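Long-range contact in alpha-rhamnosidase (Dictyoglomus thermophilum, PDB 6I60), which probably hydrolyses terminal non-reducing alpha-L-rhamnose residues in alpha-L-rhamnosides, as a thermophile's glycoside hydrolase: residues W829-E841 / I848-A860. Residues are numbered along the deposited sequence; the frame is centred on the assembly and turned at random.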
# COMPACT_ATOMS: atom_id res chain seq x y z
N TRP A 829 -12.99 -10.56 -2.50
CA TRP A 829 -14.19 -11.32 -2.80
C TRP A 829 -15.40 -10.81 -2.02
O TRP A 829 -16.53 -10.87 -2.51
CB TRP A 829 -13.96 -12.81 -2.50
CG TRP A 829 -15.07 -13.70 -2.93
CD1 TRP A 829 -15.43 -14.00 -4.21
CD2 TRP A 829 -15.97 -14.42 -2.08
NE1 TRP A 829 -16.50 -14.86 -4.21
CE2 TRP A 829 -16.86 -15.13 -2.92
CE3 TRP A 829 -16.12 -14.53 -0.70
CZ2 TRP A 829 -17.87 -15.94 -2.41
CZ3 TRP A 829 -17.13 -15.33 -0.20
CH2 TRP A 829 -17.99 -16.03 -1.05
N PHE A 830 -15.17 -10.29 -0.81
CA PHE A 830 -16.28 -9.75 -0.02
C PHE A 830 -16.88 -8.52 -0.69
O PHE A 830 -18.10 -8.31 -0.64
CB PHE A 830 -15.80 -9.40 1.39
CG PHE A 830 -15.29 -10.58 2.17
CD1 PHE A 830 -15.76 -11.86 1.91
CD2 PHE A 830 -14.33 -10.41 3.16
CE1 PHE A 830 -15.29 -12.94 2.63
CE2 PHE A 830 -13.86 -11.48 3.88
CZ PHE A 830 -14.34 -12.75 3.62
N TYR A 831 -16.05 -7.69 -1.32
CA TYR A 831 -16.53 -6.48 -1.96
C TYR A 831 -17.25 -6.79 -3.28
O TYR A 831 -18.35 -6.30 -3.52
CB TYR A 831 -15.37 -5.51 -2.21
CG TYR A 831 -14.93 -4.72 -1.01
CD1 TYR A 831 -13.97 -5.21 -0.14
CD2 TYR A 831 -15.46 -3.46 -0.75
CE1 TYR A 831 -13.56 -4.48 0.96
CE2 TYR A 831 -15.06 -2.72 0.35
CZ TYR A 831 -14.11 -3.24 1.20
OH TYR A 831 -13.70 -2.51 2.29
N ARG A 832 -16.62 -7.61 -4.13
CA ARG A 832 -17.10 -7.78 -5.49
C ARG A 832 -18.24 -8.78 -5.60
O ARG A 832 -19.05 -8.68 -6.53
CB ARG A 832 -15.95 -8.22 -6.40
CG ARG A 832 -14.71 -7.33 -6.33
CD ARG A 832 -13.60 -7.84 -7.25
NE ARG A 832 -13.73 -9.27 -7.54
CZ ARG A 832 -13.94 -9.76 -8.76
NH1 ARG A 832 -14.05 -8.95 -9.80
NH2 ARG A 832 -14.05 -11.08 -8.93
N VAL A 833 -18.34 -9.75 -4.69
CA VAL A 833 -19.32 -10.83 -4.79
C VAL A 833 -20.36 -10.74 -3.68
O VAL A 833 -21.55 -10.61 -3.95
CB VAL A 833 -18.62 -12.21 -4.80
CG1 VAL A 833 -19.64 -13.33 -4.64
CG2 VAL A 833 -17.84 -12.39 -6.09
N ILE A 834 -19.93 -10.81 -2.41
CA ILE A 834 -20.87 -10.79 -1.30
C ILE A 834 -21.64 -9.48 -1.28
O ILE A 834 -22.88 -9.46 -1.32
CB ILE A 834 -20.14 -11.04 0.03
CG1 ILE A 834 -19.67 -12.49 0.13
CG2 ILE A 834 -21.03 -10.68 1.21
CD1 ILE A 834 -19.16 -12.88 1.49
N ALA A 835 -20.92 -8.36 -1.23
CA ALA A 835 -21.56 -7.06 -1.40
C ALA A 835 -22.06 -6.89 -2.83
O ALA A 835 -23.25 -6.67 -3.06
CB ALA A 835 -20.59 -5.95 -1.02
N GLY A 836 -21.15 -6.99 -3.80
CA GLY A 836 -21.54 -7.07 -5.19
C GLY A 836 -21.27 -5.84 -6.03
O GLY A 836 -22.07 -5.49 -6.89
N VAL A 837 -20.14 -5.17 -5.79
CA VAL A 837 -19.74 -4.01 -6.58
C VAL A 837 -18.38 -4.30 -7.20
O VAL A 837 -17.39 -4.51 -6.49
CB VAL A 837 -19.72 -2.72 -5.75
CG1 VAL A 837 -18.98 -2.92 -4.43
CG2 VAL A 837 -19.11 -1.58 -6.55
N ARG A 838 -18.34 -4.34 -8.53
CA ARG A 838 -17.12 -4.63 -9.27
C ARG A 838 -16.96 -3.63 -10.40
O ARG A 838 -17.91 -2.95 -10.80
CB ARG A 838 -17.11 -6.05 -9.85
CG ARG A 838 -18.07 -7.01 -9.18
CD ARG A 838 -17.86 -8.43 -9.67
NE ARG A 838 -17.94 -8.53 -11.12
CZ ARG A 838 -18.94 -9.12 -11.78
NH1 ARG A 838 -19.95 -9.66 -11.11
NH2 ARG A 838 -18.93 -9.16 -13.10
N VAL A 839 -15.74 -3.54 -10.92
CA VAL A 839 -15.44 -2.62 -12.01
C VAL A 839 -15.91 -3.23 -13.32
O VAL A 839 -15.55 -4.36 -13.67
CB VAL A 839 -13.93 -2.29 -12.04
CG1 VAL A 839 -13.10 -3.57 -11.95
CG2 VAL A 839 -13.59 -1.52 -13.29
N GLY A 840 -16.73 -2.48 -14.05
CA GLY A 840 -17.22 -2.93 -15.34
C GLY A 840 -16.36 -2.42 -16.48
O GLY A 840 -16.11 -3.13 -17.46
N GLU A 841 -15.90 -1.17 -16.36
CA GLU A 841 -14.97 -0.57 -17.29
C GLU A 841 -13.92 0.20 -16.49
O GLU A 841 -14.23 0.72 -15.41
CB GLU A 841 -15.68 0.38 -18.27
CG GLU A 841 -16.75 -0.30 -19.12
CD GLU A 841 -16.19 -0.98 -20.36
OE1 GLU A 841 -15.02 -1.45 -20.32
OE2 GLU A 841 -16.91 -1.06 -21.37
N ILE A 848 -20.71 -2.50 -12.02
CA ILE A 848 -21.58 -3.67 -12.03
C ILE A 848 -22.04 -3.92 -10.60
O ILE A 848 -21.23 -4.25 -9.72
CB ILE A 848 -20.86 -4.91 -12.60
CG1 ILE A 848 -20.24 -4.58 -13.96
CG2 ILE A 848 -21.83 -6.07 -12.73
CD1 ILE A 848 -19.54 -5.75 -14.60
N PHE A 849 -23.34 -3.75 -10.36
CA PHE A 849 -23.94 -3.99 -9.05
C PHE A 849 -24.61 -5.36 -9.10
O PHE A 849 -25.78 -5.49 -9.45
CB PHE A 849 -24.94 -2.89 -8.70
CG PHE A 849 -24.33 -1.52 -8.58
CD1 PHE A 849 -23.71 -1.12 -7.41
CD2 PHE A 849 -24.39 -0.63 -9.64
CE1 PHE A 849 -23.15 0.14 -7.30
CE2 PHE A 849 -23.83 0.63 -9.54
CZ PHE A 849 -23.21 1.01 -8.36
N GLU A 850 -23.85 -6.40 -8.75
CA GLU A 850 -24.32 -7.79 -8.81
C GLU A 850 -24.17 -8.43 -7.43
O GLU A 850 -23.15 -9.06 -7.14
CB GLU A 850 -23.56 -8.58 -9.86
CG GLU A 850 -24.06 -10.00 -10.06
CD GLU A 850 -23.13 -10.82 -10.92
OE1 GLU A 850 -22.93 -10.46 -12.10
OE2 GLU A 850 -22.60 -11.83 -10.42
N PRO A 851 -25.17 -8.29 -6.56
CA PRO A 851 -25.08 -8.91 -5.24
C PRO A 851 -25.30 -10.41 -5.29
O PRO A 851 -25.96 -10.94 -6.19
CB PRO A 851 -26.20 -8.22 -4.45
CG PRO A 851 -27.21 -7.87 -5.49
CD PRO A 851 -26.43 -7.56 -6.75
N HIS A 852 -24.72 -11.10 -4.31
CA HIS A 852 -24.81 -12.56 -4.21
C HIS A 852 -25.29 -12.91 -2.81
O HIS A 852 -24.49 -13.19 -1.91
CB HIS A 852 -23.47 -13.22 -4.51
CG HIS A 852 -23.10 -13.19 -5.96
ND1 HIS A 852 -22.96 -14.33 -6.72
CD2 HIS A 852 -22.85 -12.15 -6.80
CE1 HIS A 852 -22.63 -14.01 -7.95
NE2 HIS A 852 -22.56 -12.69 -8.03
N PRO A 853 -26.61 -12.92 -2.58
CA PRO A 853 -27.13 -13.29 -1.26
C PRO A 853 -27.16 -14.80 -1.07
O PRO A 853 -28.16 -15.46 -1.39
CB PRO A 853 -28.53 -12.69 -1.25
CG PRO A 853 -28.92 -12.54 -2.70
CD PRO A 853 -27.68 -12.66 -3.55
N VAL A 854 -26.07 -15.36 -0.55
CA VAL A 854 -25.92 -16.80 -0.42
C VAL A 854 -26.01 -17.19 1.06
O VAL A 854 -25.92 -16.34 1.95
CB VAL A 854 -24.61 -17.30 -1.04
CG1 VAL A 854 -24.72 -17.32 -2.56
CG2 VAL A 854 -23.46 -16.41 -0.60
N GLY A 855 -26.17 -18.48 1.30
CA GLY A 855 -26.20 -18.99 2.67
C GLY A 855 -27.33 -18.40 3.47
O GLY A 855 -28.47 -18.28 3.00
N ASP A 856 -27.02 -18.02 4.71
CA ASP A 856 -27.98 -17.37 5.60
C ASP A 856 -27.72 -15.87 5.72
O ASP A 856 -28.02 -15.26 6.75
CB ASP A 856 -27.95 -18.02 6.98
CG ASP A 856 -26.54 -18.15 7.54
OD1 ASP A 856 -25.58 -18.09 6.75
OD2 ASP A 856 -26.40 -18.31 8.77
N LEU A 857 -27.17 -15.26 4.68
CA LEU A 857 -26.90 -13.82 4.70
C LEU A 857 -28.20 -13.04 4.62
O LEU A 857 -29.11 -13.38 3.86
CB LEU A 857 -25.99 -13.43 3.54
CG LEU A 857 -24.52 -13.83 3.66
CD1 LEU A 857 -23.72 -13.33 2.46
CD2 LEU A 857 -23.92 -13.30 4.95
N LYS A 858 -28.29 -11.98 5.42
CA LYS A 858 -29.46 -11.12 5.44
C LYS A 858 -29.21 -9.74 4.86
O LYS A 858 -30.13 -9.16 4.27
CB LYS A 858 -29.99 -10.96 6.88
CG LYS A 858 -30.24 -12.28 7.59
CD LYS A 858 -31.02 -12.07 8.88
CE LYS A 858 -30.09 -11.91 10.08
NZ LYS A 858 -29.67 -13.23 10.64
N TYR A 859 -28.00 -9.20 5.00
CA TYR A 859 -27.68 -7.89 4.46
C TYR A 859 -26.18 -7.82 4.20
O TYR A 859 -25.40 -8.62 4.71
CB TYR A 859 -28.10 -6.76 5.42
CG TYR A 859 -27.44 -6.82 6.78
CD1 TYR A 859 -26.19 -6.25 6.98
CD2 TYR A 859 -28.05 -7.46 7.85
CE1 TYR A 859 -25.57 -6.31 8.22
CE2 TYR A 859 -27.44 -7.51 9.09
CZ TYR A 859 -26.20 -6.94 9.27
OH TYR A 859 -25.59 -6.99 10.50
N ALA A 860 -25.79 -6.84 3.38
CA ALA A 860 -24.39 -6.56 3.09
C ALA A 860 -24.30 -5.22 2.38
O ALA A 860 -25.19 -4.86 1.61
CB ALA A 860 -23.77 -7.66 2.21
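Gly836, the first residue past helix 826-835, where phi turns positive, lies against Glu850 and Pro851, its CA 4.0 Å from Pro851 CA. A CB on Gly836 would run into Glu850 O and Pro851 CA, so the backbones meet here with no side chain between them. Also buried, Ile834 puts CG2 against Leu857 CD1 (4.0 Å) and Ala860 CB, the two longer side chains crossing at about a right angle, while Trp875 covers Pro851 and Ala860. Val833 CG1, held anti to its own N (chi1 169°), sits over one face of the His852 ring, off-centre toward the rim. Beyond Gly836 the chain enters an antiparallel beta hairpin, strands 837-841 and 846-849, at the edge of a mixed sheet; residues 848-860 belong to the family's C-terminal domain. Arg838 N to Ile848 O and Ile848 N to Arg838 O, each 3.1 Å, make a hydrogen-bonded pair, and Glu850 N reaches Gly836 O at 2.7 Å. Among the partly exposed Arg838, Ile848 and Glu850 the side chains are linked more loosely: Arg838 NH1 forms a salt bridge to Glu850 OE1 (3.2 Å) whose hydrogen bond is weak, the guanidinium and carboxylate planes nearly perpendicular (84°), and Ile848 CG2 lies 4.1 Å above the guanidinium plane. At the carboxylate's buried inner end, His852 NE2 donates to the anti lone pair of Glu850 OE2, and ND1 bonds Asp777. An alanine in place of His852 would probably leave both carboxylates without this shared partner and take away the ring face on which Val833 CG1 rests. His897 is a further partner of Glu850 OE1, from strand 893-899 alongside the hairpin.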